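Subclass B1 metallo-beta-lactamase (Myroides odoratimimus, PDB 6T5L) probably hydrolyses the beta-lactam ring of antibiotics, carbapenems among them, as a zinc-dependent enzyme. Local coordinates at residues A[28-33]-A[214-219]; A[73-78]-A[109-114]; A[91-96]-A[143-148]; A[115-120]-A[130-135]. All blocks are in the same frame, centred on the assembly; numbering follows the deposited sequence.

Interaction 1 of 4, residues A[28-33]-A[214-219]; sequences NKLSNH and AKIVIP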
loop_
_atom_site.group_PDB
_atom_site.type_symbol
_atom_site.label_atom_id
_atom_site.label_comp_id
_atom_site.label_asym_id
_atom_site.label_seq_id
_atom_site.Cartn_x
_atom_site.Cartn_y
_atom_site.Cartn_z
ATOM N N ASN A 28 -12.128 -1.419 5.817
ATOM C CA ASN A 28 -12.221 -2.380 6.903
ATOM C C ASN A 28 -11.303 -1.957 8.039
ATOM O O ASN A 28 -10.116 -1.653 7.813
ATOM C CB ASN A 28 -11.835 -3.797 6.468
ATOM C CG ASN A 28 -12.726 -4.329 5.402
ATOM O OD1 ASN A 28 -13.938 -4.282 5.518
ATOM N ND2 ASN A 28 -12.124 -4.774 4.300
ATOM N N LYS A 29 -11.867 -1.921 9.246
ATOM C CA LYS A 29 -11.094 -1.700 10.450
ATOM C C LYS A 29 -10.552 -3.041 10.943
ATOM O O LYS A 29 -11.327 -3.929 11.290
ATOM C CB LYS A 29 -11.967 -1.036 11.519
ATOM C CG LYS A 29 -11.148 -0.762 12.820
ATOM C CD LYS A 29 -11.872 0.132 13.830
ATOM C CE LYS A 29 -10.938 0.357 14.983
ATOM N NZ LYS A 29 -11.497 1.316 15.966
ATOM N N LEU A 30 -9.231 -3.197 10.966
ATOM C CA LEU A 30 -8.610 -4.454 11.411
ATOM C C LEU A 30 -8.083 -4.413 12.841
ATOM O O LEU A 30 -7.987 -5.459 13.480
ATOM C CB LEU A 30 -7.425 -4.814 10.471
ATOM C CG LEU A 30 -7.699 -4.801 8.967
ATOM C CD1 LEU A 30 -6.517 -5.401 8.202
ATOM C CD2 LEU A 30 -9.010 -5.574 8.735
ATOM N N SER A 31 -7.692 -3.251 13.339
ATOM C CA SER A 31 -7.249 -3.063 14.730
ATOM C C SER A 31 -7.612 -1.625 15.119
ATOM O O SER A 31 -8.227 -0.891 14.330
ATOM C CB SER A 31 -5.732 -3.260 14.873
ATOM O OG SER A 31 -5.033 -2.118 14.233
ATOM N N ASN A 32 -7.089 -1.178 16.263
ATOM C CA ASN A 32 -7.298 0.199 16.681
ATOM C C ASN A 32 -6.528 1.180 15.786
ATOM O O ASN A 32 -6.970 2.313 15.610
ATOM C CB ASN A 32 -6.927 0.352 18.167
ATOM C CG ASN A 32 -7.850 -0.491 19.093
ATOM O OD1 ASN A 32 -9.052 -0.636 18.823
ATOM N ND2 ASN A 32 -7.296 -1.026 20.171
ATOM N N HIS A 33 -5.426 0.771 15.167
ATOM C CA HIS A 33 -4.666 1.688 14.338
ATOM C C HIS A 33 -4.674 1.354 12.857
ATOM O O HIS A 33 -4.094 2.109 12.066
ATOM C CB HIS A 33 -3.205 1.733 14.793
ATOM C CG HIS A 33 -3.047 2.032 16.241
ATOM N ND1 HIS A 33 -3.309 3.269 16.783
ATOM C CD2 HIS A 33 -2.684 1.236 17.276
ATOM C CE1 HIS A 33 -3.113 3.226 18.091
ATOM N NE2 HIS A 33 -2.722 2.010 18.411
ATOM N N ALA A 214 4.770 -10.720 12.765
ATOM C CA ALA A 214 3.651 -10.066 12.102
ATOM C C ALA A 214 2.363 -10.847 12.322
ATOM O O ALA A 214 2.325 -12.092 12.221
ATOM C CB ALA A 214 3.898 -9.916 10.602
ATOM N N LYS A 215 1.315 -10.097 12.654
ATOM C CA LYS A 215 -0.038 -10.610 12.845
ATOM C C LYS A 215 -0.998 -10.113 11.763
ATOM O O LYS A 215 -2.054 -10.714 11.568
ATOM C CB LYS A 215 -0.560 -10.194 14.224
ATOM C CG LYS A 215 0.222 -10.826 15.392
ATOM N N ILE A 216 -0.672 -9.031 11.074
ATOM C CA ILE A 216 -1.559 -8.481 10.062
ATOM C C ILE A 216 -0.694 -8.268 8.838
ATOM O O ILE A 216 0.304 -7.546 8.908
ATOM C CB ILE A 216 -2.218 -7.160 10.499
ATOM C CG1 ILE A 216 -3.259 -7.402 11.610
ATOM C CG2 ILE A 216 -2.907 -6.495 9.316
ATOM C CD1 ILE A 216 -3.748 -6.156 12.224
ATOM N N VAL A 217 -1.047 -8.921 7.739
ATOM C CA VAL A 217 -0.307 -8.797 6.497
ATOM C C VAL A 217 -1.322 -8.528 5.399
ATOM O O VAL A 217 -2.210 -9.356 5.162
ATOM C CB VAL A 217 0.507 -10.071 6.200
ATOM C CG1 VAL A 217 1.180 -9.959 4.823
ATOM C CG2 VAL A 217 1.537 -10.340 7.326
ATOM N N ILE A 218 -1.209 -7.381 4.746
ATOM C CA ILE A 218 -2.213 -6.992 3.752
ATOM C C ILE A 218 -1.568 -7.111 2.374
ATOM O O ILE A 218 -0.601 -6.400 2.089
ATOM C CB ILE A 218 -2.754 -5.578 3.995
ATOM C CG1 ILE A 218 -3.492 -5.535 5.333
ATOM C CG2 ILE A 218 -3.641 -5.182 2.820
ATOM C CD1 ILE A 218 -3.669 -4.077 5.838
ATOM N N PRO A 219 -2.029 -8.016 1.534
ATOM C CA PRO A 219 -1.502 -8.112 0.178
ATOM C C PRO A 219 -2.111 -7.025 -0.704
ATOM O O PRO A 219 -3.119 -6.407 -0.354
ATOM C CB PRO A 219 -1.997 -9.480 -0.282
ATOM C CG PRO A 219 -3.400 -9.590 0.414
ATOM C CD PRO A 219 -3.274 -8.811 1.704
#

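Interaction 2 of 4, residues A[73-78]-A[109-114]; sequences SSLELI and ENHNIQ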
loop_
_atom_site.group_PDB
_atom_site.type_symbol
_atom_site.label_atom_id
_atom_site.label_comp_id
_atom_site.label_asym_id
_atom_site.label_seq_id
_atom_site.Cartn_x
_atom_site.Cartn_y
_atom_site.Cartn_z
ATOM N N SER A 73 -12.527 7.703 -5.833
ATOM C CA SER A 73 -12.361 6.792 -4.704
ATOM C C SER A 73 -11.479 7.429 -3.632
ATOM O O SER A 73 -11.761 7.321 -2.413
ATOM C CB SER A 73 -11.727 5.468 -5.171
ATOM O OG SER A 73 -12.612 4.742 -6.023
ATOM N N SER A 74 -10.394 8.074 -4.086
ATOM C CA SER A 74 -9.474 8.771 -3.203
ATOM C C SER A 74 -10.183 9.897 -2.443
ATOM O O SER A 74 -9.972 10.065 -1.235
ATOM C CB SER A 74 -8.304 9.325 -4.027
ATOM O OG SER A 74 -7.478 8.300 -4.561
ATOM N N LEU A 75 -11.031 10.682 -3.129
ATOM C CA LEU A 75 -11.798 11.711 -2.418
ATOM C C LEU A 75 -12.759 11.097 -1.381
ATOM O O LEU A 75 -12.951 11.656 -0.288
ATOM C CB LEU A 75 -12.593 12.564 -3.423
ATOM C CG LEU A 75 -13.487 13.689 -2.919
ATOM C CD1 LEU A 75 -12.693 14.764 -2.112
ATOM C CD2 LEU A 75 -14.340 14.450 -4.087
ATOM N N GLU A 76 -13.419 9.968 -1.710
ATOM C CA GLU A 76 -14.214 9.308 -0.674
ATOM C C GLU A 76 -13.352 8.939 0.528
ATOM O O GLU A 76 -13.772 9.122 1.663
ATOM C CB GLU A 76 -14.944 8.059 -1.178
ATOM C CG GLU A 76 -16.048 8.366 -2.217
ATOM C CD GLU A 76 -16.931 7.163 -2.585
ATOM O OE1 GLU A 76 -17.132 6.247 -1.748
ATOM O OE2 GLU A 76 -17.386 7.129 -3.762
ATOM N N LEU A 77 -12.136 8.448 0.308
ATOM C CA LEU A 77 -11.264 8.076 1.434
ATOM C C LEU A 77 -10.847 9.298 2.270
ATOM O O LEU A 77 -10.935 9.285 3.512
ATOM C CB LEU A 77 -10.037 7.363 0.897
ATOM C CG LEU A 77 -8.948 7.017 1.910
ATOM C CD1 LEU A 77 -9.521 6.174 2.994
ATOM C CD2 LEU A 77 -7.852 6.262 1.291
ATOM N N ILE A 78 -10.415 10.365 1.609
ATOM C CA ILE A 78 -9.985 11.591 2.313
ATOM C C ILE A 78 -11.134 12.180 3.131
ATOM O O ILE A 78 -10.980 12.493 4.319
ATOM C CB ILE A 78 -9.431 12.609 1.299
ATOM C CG1 ILE A 78 -8.135 12.058 0.683
ATOM C CG2 ILE A 78 -9.220 13.973 1.974
ATOM C CD1 ILE A 78 -7.667 12.746 -0.625
ATOM N N GLU A 109 -2.832 15.303 -3.806
ATOM C CA GLU A 109 -2.024 16.524 -3.951
ATOM C C GLU A 109 -2.892 17.789 -3.783
ATOM O O GLU A 109 -2.439 18.796 -3.206
ATOM C CB GLU A 109 -1.304 16.513 -5.300
ATOM C CG GLU A 109 -0.275 15.406 -5.435
ATOM C CD GLU A 109 0.546 15.520 -6.719
ATOM O OE1 GLU A 109 -0.072 15.621 -7.785
ATOM O OE2 GLU A 109 1.799 15.499 -6.669
ATOM N N ASN A 110 -4.156 17.722 -4.202
ATOM C CA ASN A 110 -5.054 18.858 -4.092
ATOM C C ASN A 110 -5.511 19.106 -2.676
ATOM O O ASN A 110 -5.975 20.214 -2.381
ATOM C CB ASN A 110 -6.268 18.673 -4.967
ATOM C CG ASN A 110 -5.958 18.938 -6.442
ATOM O OD1 ASN A 110 -4.835 19.315 -6.789
ATOM N ND2 ASN A 110 -6.913 18.664 -7.309
ATOM N N HIS A 111 -5.379 18.125 -1.797
ATOM C CA HIS A 111 -5.562 18.378 -0.382
ATOM C C HIS A 111 -4.230 18.659 0.314
ATOM O O HIS A 111 -4.172 18.608 1.538
ATOM C CB HIS A 111 -6.287 17.202 0.282
ATOM C CG HIS A 111 -7.718 17.063 -0.149
ATOM N ND1 HIS A 111 -8.076 16.624 -1.403
ATOM C CD2 HIS A 111 -8.882 17.323 0.502
ATOM C CE1 HIS A 111 -9.393 16.651 -1.525
ATOM N NE2 HIS A 111 -9.908 17.055 -0.374
ATOM N N ASN A 112 -3.166 18.939 -0.436
ATOM C CA ASN A 112 -1.836 19.151 0.123
ATOM C C ASN A 112 -1.423 18.084 1.145
ATOM O O ASN A 112 -0.877 18.390 2.201
ATOM C CB ASN A 112 -1.772 20.532 0.717
ATOM C CG ASN A 112 -2.223 21.586 -0.283
ATOM O OD1 ASN A 112 -1.558 21.762 -1.271
ATOM N ND2 ASN A 112 -3.353 22.260 -0.039
ATOM N N ILE A 113 -1.630 16.813 0.787
ATOM C CA ILE A 113 -1.077 15.681 1.532
ATOM C C ILE A 113 0.319 15.392 1.014
ATOM O O ILE A 113 0.501 15.072 -0.164
ATOM C CB ILE A 113 -1.965 14.442 1.402
ATOM C CG1 ILE A 113 -3.353 14.732 2.038
ATOM C CG2 ILE A 113 -1.336 13.244 2.097
ATOM C CD1 ILE A 113 -4.449 13.797 1.533
ATOM N N GLN A 114 1.314 15.534 1.875
ATOM C CA GLN A 114 2.687 15.245 1.478
ATOM C C GLN A 114 2.831 13.805 0.971
ATOM O O GLN A 114 2.397 12.849 1.615
ATOM C CB GLN A 114 3.636 15.461 2.646
ATOM C CG GLN A 114 5.090 15.309 2.274
ATOM C CD GLN A 114 5.497 16.296 1.176
ATOM O OE1 GLN A 114 5.357 17.501 1.338
ATOM N NE2 GLN A 114 6.035 15.778 0.073
#

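Interaction 3 of 4, residues A[91-96]-A[143-148]; sequences GLIPTH and LTLDIG. With ZN (zinc ion), chain C.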
loop_
_atom_site.group_PDB
_atom_site.type_symbol
_atom_site.label_atom_id
_atom_site.label_comp_id
_atom_site.label_asym_id
_atom_site.label_seq_id
_atom_site.Cartn_x
_atom_site.Cartn_y
_atom_site.Cartn_z
ATOM N N GLY A 91 0.499 12.054 5.286
ATOM C CA GLY A 91 1.457 11.564 4.310
ATOM C C GLY A 91 0.863 10.444 3.487
ATOM O O GLY A 91 0.101 9.642 4.005
ATOM N N LEU A 92 1.264 10.366 2.235
ATOM C CA LEU A 92 0.905 9.294 1.326
ATOM C C LEU A 92 2.180 8.582 0.873
ATOM O O LEU A 92 3.159 9.226 0.463
ATOM C CB LEU A 92 0.160 9.854 0.127
ATOM C CG LEU A 92 -0.017 8.884 -1.017
ATOM C CD1 LEU A 92 -1.022 7.834 -0.753
ATOM C CD2 LEU A 92 -0.434 9.787 -2.196
ATOM N N ILE A 93 2.180 7.241 0.952
ATOM C CA ILE A 93 3.293 6.445 0.507
ATOM C C ILE A 93 2.805 5.500 -0.562
ATOM O O ILE A 93 2.269 4.432 -0.283
ATOM C CB ILE A 93 3.955 5.646 1.664
ATOM C CG1 ILE A 93 4.368 6.598 2.788
ATOM C CG2 ILE A 93 5.100 4.827 1.109
ATOM C CD1 ILE A 93 4.518 5.962 4.103
ATOM N N PRO A 94 3.038 5.823 -1.836
ATOM C CA PRO A 94 2.773 4.837 -2.888
ATOM C C PRO A 94 3.852 3.759 -2.883
ATOM O O PRO A 94 5.034 4.079 -2.898
ATOM C CB PRO A 94 2.810 5.659 -4.179
ATOM C CG PRO A 94 3.276 7.043 -3.813
ATOM C CD PRO A 94 3.665 7.046 -2.339
ATOM N N THR A 95 3.450 2.485 -2.890
ATOM C CA THR A 95 4.401 1.399 -2.629
ATOM C C THR A 95 5.101 0.932 -3.903
ATOM O O THR A 95 6.104 0.213 -3.787
ATOM C CB THR A 95 3.730 0.187 -1.921
ATOM O OG1 THR A 95 2.695 -0.363 -2.749
ATOM C CG2 THR A 95 3.206 0.616 -0.569
ATOM N N HIS A 96 4.556 1.278 -5.093
ATOM C CA HIS A 96 5.255 1.210 -6.384
ATOM C C HIS A 96 4.535 2.103 -7.412
ATOM O O HIS A 96 3.599 2.843 -7.094
ATOM C CB HIS A 96 5.458 -0.250 -6.910
ATOM C CG HIS A 96 4.205 -1.026 -7.216
ATOM N ND1 HIS A 96 3.426 -1.567 -6.224
ATOM C CD2 HIS A 96 3.688 -1.497 -8.393
ATOM C CE1 HIS A 96 2.434 -2.260 -6.782
ATOM N NE2 HIS A 96 2.557 -2.208 -8.097
ATOM N N LEU A 143 12.260 4.527 5.029
ATOM C CA LEU A 143 11.570 5.747 5.421
ATOM C C LEU A 143 11.022 5.511 6.818
ATOM O O LEU A 143 10.423 4.464 7.084
ATOM C CB LEU A 143 10.423 6.099 4.463
ATOM C CG LEU A 143 9.505 7.244 4.921
ATOM C CD1 LEU A 143 10.185 8.693 4.741
ATOM C CD2 LEU A 143 8.132 7.218 4.256
ATOM N N THR A 144 11.233 6.476 7.703
ATOM C CA THR A 144 10.684 6.482 9.057
ATOM C C THR A 144 9.845 7.748 9.134
ATOM O O THR A 144 10.343 8.839 8.825
ATOM C CB THR A 144 11.780 6.489 10.120
ATOM O OG1 THR A 144 12.599 5.333 9.923
ATOM C CG2 THR A 144 11.189 6.482 11.545
ATOM N N LEU A 145 8.577 7.598 9.441
ATOM C CA LEU A 145 7.719 8.748 9.650
ATOM C C LEU A 145 7.116 8.692 11.038
ATOM O O LEU A 145 6.622 7.640 11.461
ATOM C CB LEU A 145 6.582 8.828 8.659
ATOM C CG LEU A 145 6.721 9.613 7.383
ATOM C CD1 LEU A 145 5.334 9.419 6.688
ATOM C CD2 LEU A 145 7.081 11.112 7.610
ATOM N N ASP A 146 7.127 9.849 11.721
ATOM C CA ASP A 146 6.362 10.005 12.959
ATOM C C ASP A 146 4.866 10.163 12.661
ATOM O O ASP A 146 4.467 10.987 11.836
ATOM C CB ASP A 146 6.864 11.204 13.758
ATOM C CG ASP A 146 8.244 10.965 14.362
ATOM O OD1 ASP A 146 8.445 9.940 15.044
ATOM O OD2 ASP A 146 9.135 11.802 14.143
ATOM N N ILE A 147 4.036 9.382 13.342
ATOM C CA ILE A 147 2.589 9.555 13.300
ATOM C C ILE A 147 2.102 9.727 14.738
ATOM O O ILE A 147 1.872 8.755 15.458
ATOM C CB ILE A 147 1.889 8.394 12.602
ATOM C CG1 ILE A 147 0.384 8.645 12.591
ATOM C CG2 ILE A 147 2.279 7.080 13.266
ATOM C CD1 ILE A 147 -0.364 7.638 11.695
ATOM N N GLY A 148 1.876 10.957 15.134
ATOM C CA GLY A 148 1.785 11.329 16.557
ATOM C C GLY A 148 2.894 10.637 17.344
ATOM O O GLY A 148 4.049 10.677 16.922
HETATM ZN ZN ZN C . 1.814 -3.326 -9.632
HETATM O O HOH W 1 0.605 -3.335 -9.261
#

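Interaction 4 of 4, residues A[115-120]-A[130-135]; sequences TYVSKE and QEFSNP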
loop_
_atom_site.group_PDB
_atom_site.type_symbol
_atom_site.label_atom_id
_atom_site.label_comp_id
_atom_site.label_asym_id
_atom_site.label_seq_id
_atom_site.Cartn_x
_atom_site.Cartn_y
_atom_site.Cartn_z
ATOM N N THR A 115 3.439 13.672 -0.203
ATOM C CA THR A 115 3.826 12.392 -0.767
ATOM C C THR A 115 5.237 12.015 -0.330
ATOM O O THR A 115 6.154 12.840 -0.402
ATOM C CB THR A 115 3.772 12.467 -2.297
ATOM O OG1 THR A 115 2.436 12.786 -2.651
ATOM C CG2 THR A 115 4.139 11.157 -2.935
ATOM N N TYR A 116 5.400 10.773 0.089
ATOM C CA TYR A 116 6.706 10.205 0.426
ATOM C C TYR A 116 6.953 9.006 -0.466
ATOM O O TYR A 116 6.159 8.064 -0.449
ATOM C CB TYR A 116 6.747 9.745 1.877
ATOM C CG TYR A 116 6.656 10.843 2.906
ATOM C CD1 TYR A 116 5.433 11.322 3.282
ATOM C CD2 TYR A 116 7.791 11.417 3.472
ATOM C CE1 TYR A 116 5.297 12.309 4.215
ATOM C CE2 TYR A 116 7.673 12.419 4.410
ATOM C CZ TYR A 116 6.396 12.856 4.768
ATOM O OH TYR A 116 6.161 13.824 5.709
ATOM N N VAL A 117 8.022 9.021 -1.254
ATOM C CA VAL A 117 8.186 7.970 -2.250
ATOM C C VAL A 117 9.658 7.689 -2.470
ATOM O O VAL A 117 10.543 8.544 -2.246
ATOM C CB VAL A 117 7.454 8.375 -3.561
ATOM C CG1 VAL A 117 7.935 9.747 -4.018
ATOM C CG2 VAL A 117 7.615 7.319 -4.684
ATOM N N SER A 118 9.925 6.460 -2.853
ATOM C CA SER A 118 11.298 6.055 -3.026
ATOM C C SER A 118 11.824 6.632 -4.330
ATOM O O SER A 118 11.071 6.909 -5.274
ATOM C CB SER A 118 11.418 4.519 -3.044
ATOM O OG SER A 118 11.228 3.985 -4.339
ATOM N N LYS A 119 13.145 6.718 -4.401
ATOM C CA LYS A 119 13.797 7.325 -5.562
ATOM C C LYS A 119 13.660 6.454 -6.809
ATOM O O LYS A 119 13.328 6.961 -7.878
ATOM C CB LYS A 119 15.260 7.601 -5.248
ATOM C CG LYS A 119 15.463 8.785 -4.289
ATOM C CD LYS A 119 16.933 9.028 -3.952
ATOM C CE LYS A 119 17.121 10.269 -3.110
ATOM N NZ LYS A 119 18.534 10.376 -2.641
ATOM N N GLU A 120 13.776 5.141 -6.670
ATOM C CA GLU A 120 13.555 4.266 -7.825
ATOM C C GLU A 120 12.121 4.386 -8.328
ATOM O O GLU A 120 11.881 4.460 -9.533
ATOM C CB GLU A 120 13.876 2.810 -7.469
ATOM C CG GLU A 120 14.147 1.966 -8.705
ATOM C CD GLU A 120 14.476 0.517 -8.405
ATOM O OE1 GLU A 120 14.462 -0.278 -9.375
ATOM O OE2 GLU A 120 14.783 0.183 -7.233
ATOM N N GLN A 130 5.456 10.016 -16.372
ATOM C CA GLN A 130 4.741 10.654 -15.284
ATOM C C GLN A 130 5.701 11.208 -14.236
ATOM O O GLN A 130 6.709 10.581 -13.888
ATOM C CB GLN A 130 3.768 9.699 -14.587
ATOM C CG GLN A 130 3.062 8.700 -15.461
ATOM C CD GLN A 130 1.866 8.096 -14.743
ATOM O OE1 GLN A 130 1.342 8.679 -13.789
ATOM N NE2 GLN A 130 1.448 6.915 -15.177
ATOM N N GLU A 131 5.348 12.379 -13.728
ATOM C CA GLU A 131 6.009 13.026 -12.614
ATOM C C GLU A 131 4.936 13.419 -11.610
ATOM O O GLU A 131 3.821 13.786 -12.001
ATOM C CB GLU A 131 6.734 14.307 -13.032
ATOM C CG GLU A 131 7.912 14.161 -13.951
ATOM C CD GLU A 131 8.546 15.510 -14.271
ATOM O OE1 GLU A 131 8.103 16.534 -13.705
ATOM O OE2 GLU A 131 9.490 15.548 -15.083
ATOM N N PHE A 132 5.286 13.391 -10.328
ATOM C CA PHE A 132 4.474 14.054 -9.312
ATOM C C PHE A 132 4.470 15.556 -9.549
ATOM O O PHE A 132 5.496 16.150 -9.887
ATOM C CB PHE A 132 4.992 13.742 -7.912
ATOM C CG PHE A 132 4.942 12.277 -7.605
ATOM C CD1 PHE A 132 3.790 11.679 -7.090
ATOM C CD2 PHE A 132 6.016 11.467 -7.941
ATOM C CE1 PHE A 132 3.734 10.283 -6.856
ATOM C CE2 PHE A 132 5.962 10.086 -7.715
ATOM C CZ PHE A 132 4.821 9.506 -7.175
ATOM N N SER A 133 3.298 16.155 -9.388
ATOM C CA SER A 133 3.146 17.593 -9.583
ATOM C C SER A 133 3.705 18.379 -8.399
ATOM O O SER A 133 4.521 19.292 -8.586
ATOM C CB SER A 133 1.681 17.941 -9.791
ATOM O OG SER A 133 1.467 19.270 -9.385
ATOM N N ASN A 134 3.272 18.040 -7.180
ATOM C CA ASN A 134 3.795 18.612 -5.950
ATOM C C ASN A 134 5.165 18.018 -5.626
ATOM O O ASN A 134 5.365 16.801 -5.776
ATOM C CB ASN A 134 2.838 18.336 -4.752
ATOM C CG ASN A 134 1.726 19.359 -4.658
ATOM O OD1 ASN A 134 1.787 20.345 -5.345
ATOM N ND2 ASN A 134 0.743 19.151 -3.764
ATOM N N PRO A 135 6.089 18.826 -5.088
ATOM C CA PRO A 135 7.387 18.277 -4.651
ATOM C C PRO A 135 7.211 17.133 -3.661
ATOM O O PRO A 135 6.421 17.208 -2.701
ATOM C CB PRO A 135 8.089 19.494 -4.021
ATOM C CG PRO A 135 7.568 20.667 -4.836
ATOM C CD PRO A 135 6.072 20.305 -4.960
HETATM O O HOH W 2 3.557 15.957 -2.274
HETATM O O HOH W 3 3.356 14.908 -4.802
#

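Interaction 1 of 4, residues A[28-33]-A[214-219]
No ring or amide plane takes part where L30 meets I216 and I218: the contact is made by methyl groups. The one branch of L30 that does the touching is CD1, which comes within 3.9 Å of I216 CG2. The same methyl lies 3.9 Å from I218 CD1, so it sits between two residues of the strand whose side chains point to the same side. The two approaches differ. L30 and I218 meet end to end, methyl against methyl, whereas L30 and I216 run slantwise past each other and it is the short branch of I216 that is met. In I216, CG1 lies beside the backbone N (chi1 -70°), which turns the long branch toward S31, with CD1 at 4.4 Å from S31 CB. V217, between the two isoleucines, points away and packs on L229 and F230 of helix 228-237. W224 touches both L30 and I218, adding an aromatic side chain beside the methyl cluster. The turn that follows L30 is tied down through H33, whose ND1 is hydrogen-bonded to L57 O and whose backbone N binds D173 OD2. The contact thus joins the turn just after strand 25-29, in the N-terminal sheet, to strand 216-219, an outer strand of the other sheet. Two sheets facing each other across an apolar interior, with helices outside, are the hallmark of the alpha-beta/beta-alpha sandwich of metallo-beta-lactamases.

Interaction 2 of 4, residues A[73-78]-A[109-114]
H111, whose imidazole packs against I78 and L75, is held at ND1 by a hydrogen bond to the carbonyl O of E107, one turn back in helix 105-110. Because a carbonyl can only accept, ND1 is the donor, and the bond restrains the rotation of the ring. I78 lies over one face: its CG2 makes a CH-pi contact 4.0 Å from the centroid of the H111 ring, 22° off the ring normal. The methyl is displaced toward the rim, nearest to CD2 of H111 at 3.7 Å. The other arm of I78 passes on to I113, the two CD1 methyls meeting tip to tip at 4.0 Å. CG2 of I78 thus lies over the imidazole, while its CD1 reaches I113 and also comes near H111 ND1. L75, one turn earlier in its helix, approaches H111 CE1 obliquely with CD1, 3.8 Å away, the two side chains running nearly at right angles. Its CG is anti to the backbone N (chi1 179°), which swings CD1 to the ring. H111 and I113 are placed by a Schellman motif that ends helix 105-110: N112, with positive phi, is its C-prime residue, and I113 N bonds back to F108 O. I78 and I113 both rest on I89 of strand 88-93. Helix 71-83 is the crossover of a beta-alpha-beta unit that links parallel strands 61-65 and 88-93, and here it packs against the C-terminal end of helix 105-110 and the residues after it.

Interaction 3 of 4, residues A[91-96]-A[143-148]
From CB, I93 sends its long branch toward L143: CG1 is 4.1 Å from L143 CD2, and CD1, at the tip, closes to 3.8 Å of the same methyl. The two side chains meet end on. CD1 of I93 also reaches L145 CD1, more loosely, at 4.4 Å, so the tip faces two leucines that project from the same side of strand 142-147. In I93, CG1 lies beside the backbone N (chi1 -55°), a torsion that aims CG1 and CD1 at L143. V63, F65 and A154 also pack on I93. Strand 88-93 ends at I93, and the chain runs on through P94 and T95 to H96, T95 OG1 being hydrogen-bonded to D66 OD1. The imidazole of H96 starts from the crowded position between its backbone N and carbonyl carbon (chi1 63°) and binds zinc through NE2 at 2.0 Å. A water modelled on this ion lies too close to it to be a reliable ligand. H98 and H161 complete the protein ligands, and both their rings meet that of H96 at planes about 75° apart. An apolar contact between outer strands of the two sheets thus lies one short loop upstream of the HXHXD signature, whose first histidine helps to form the three-histidine zinc site of subclass B1 metallo-beta-lactamases.

Interaction 4 of 4, residues A[115-120]-A[130-135]
The backbones of 115-120 and 130-135 come nearest at T115 and P135, CA to CA 7.9 Å, too far for direct pairing, and two waters span the gap. Water 2 accepts from T115 N at 3.1 Å and donates to P135 O at 3.2 Å. Water 3 accepts from T115 OG1 at 3.2 Å and donates to N134 O at 2.9 Å. OG1 lies beside the backbone N of T115 (chi1 -60°), which puts it on the side of water 3 and leaves CG2, anti to that N, for the ring of F132. Beyond T115, strand 116-118 pairs in parallel with strand 137-139, and helix 119-127 with the loop holding F132 makes the connection, a small beta-alpha-beta crossover. F132 points from that loop toward T115 and V117. The far end of its ring is touched at two corners: T115 CG2 lies 4.0 Å from F132 CE1, and V117 CG1 lies 4.2 Å from F132 CE2, both approaching obliquely. I105 of helix 105-110 and L125 of helix 119-127 also touch the F132 side chain. The loop is further secured by a hydrogen bond from N134 N to E109 OE2.

In the fold
Starting from the N terminus, interaction 1 opens at 28-33 and closes only at 214-219, near the far end of the chain, so the other three contacts are nested within its loop. Interaction 2 opens on helix 71-83; before it closes at 109-114, interaction 3 opens at 91-96, so these two cross. Interaction 4 opens and closes between the segments of interaction 3, in series with interaction 2. Interactions 1 and 3 both join the two sheets, while 2 packs helix 71-83 on the end of helix 105-110, and 4 ties strand 116-118 to the loop before strand 137-139. Backbone bonds of L92 with Q114 and Y116 tie 2, 3 and 4 together.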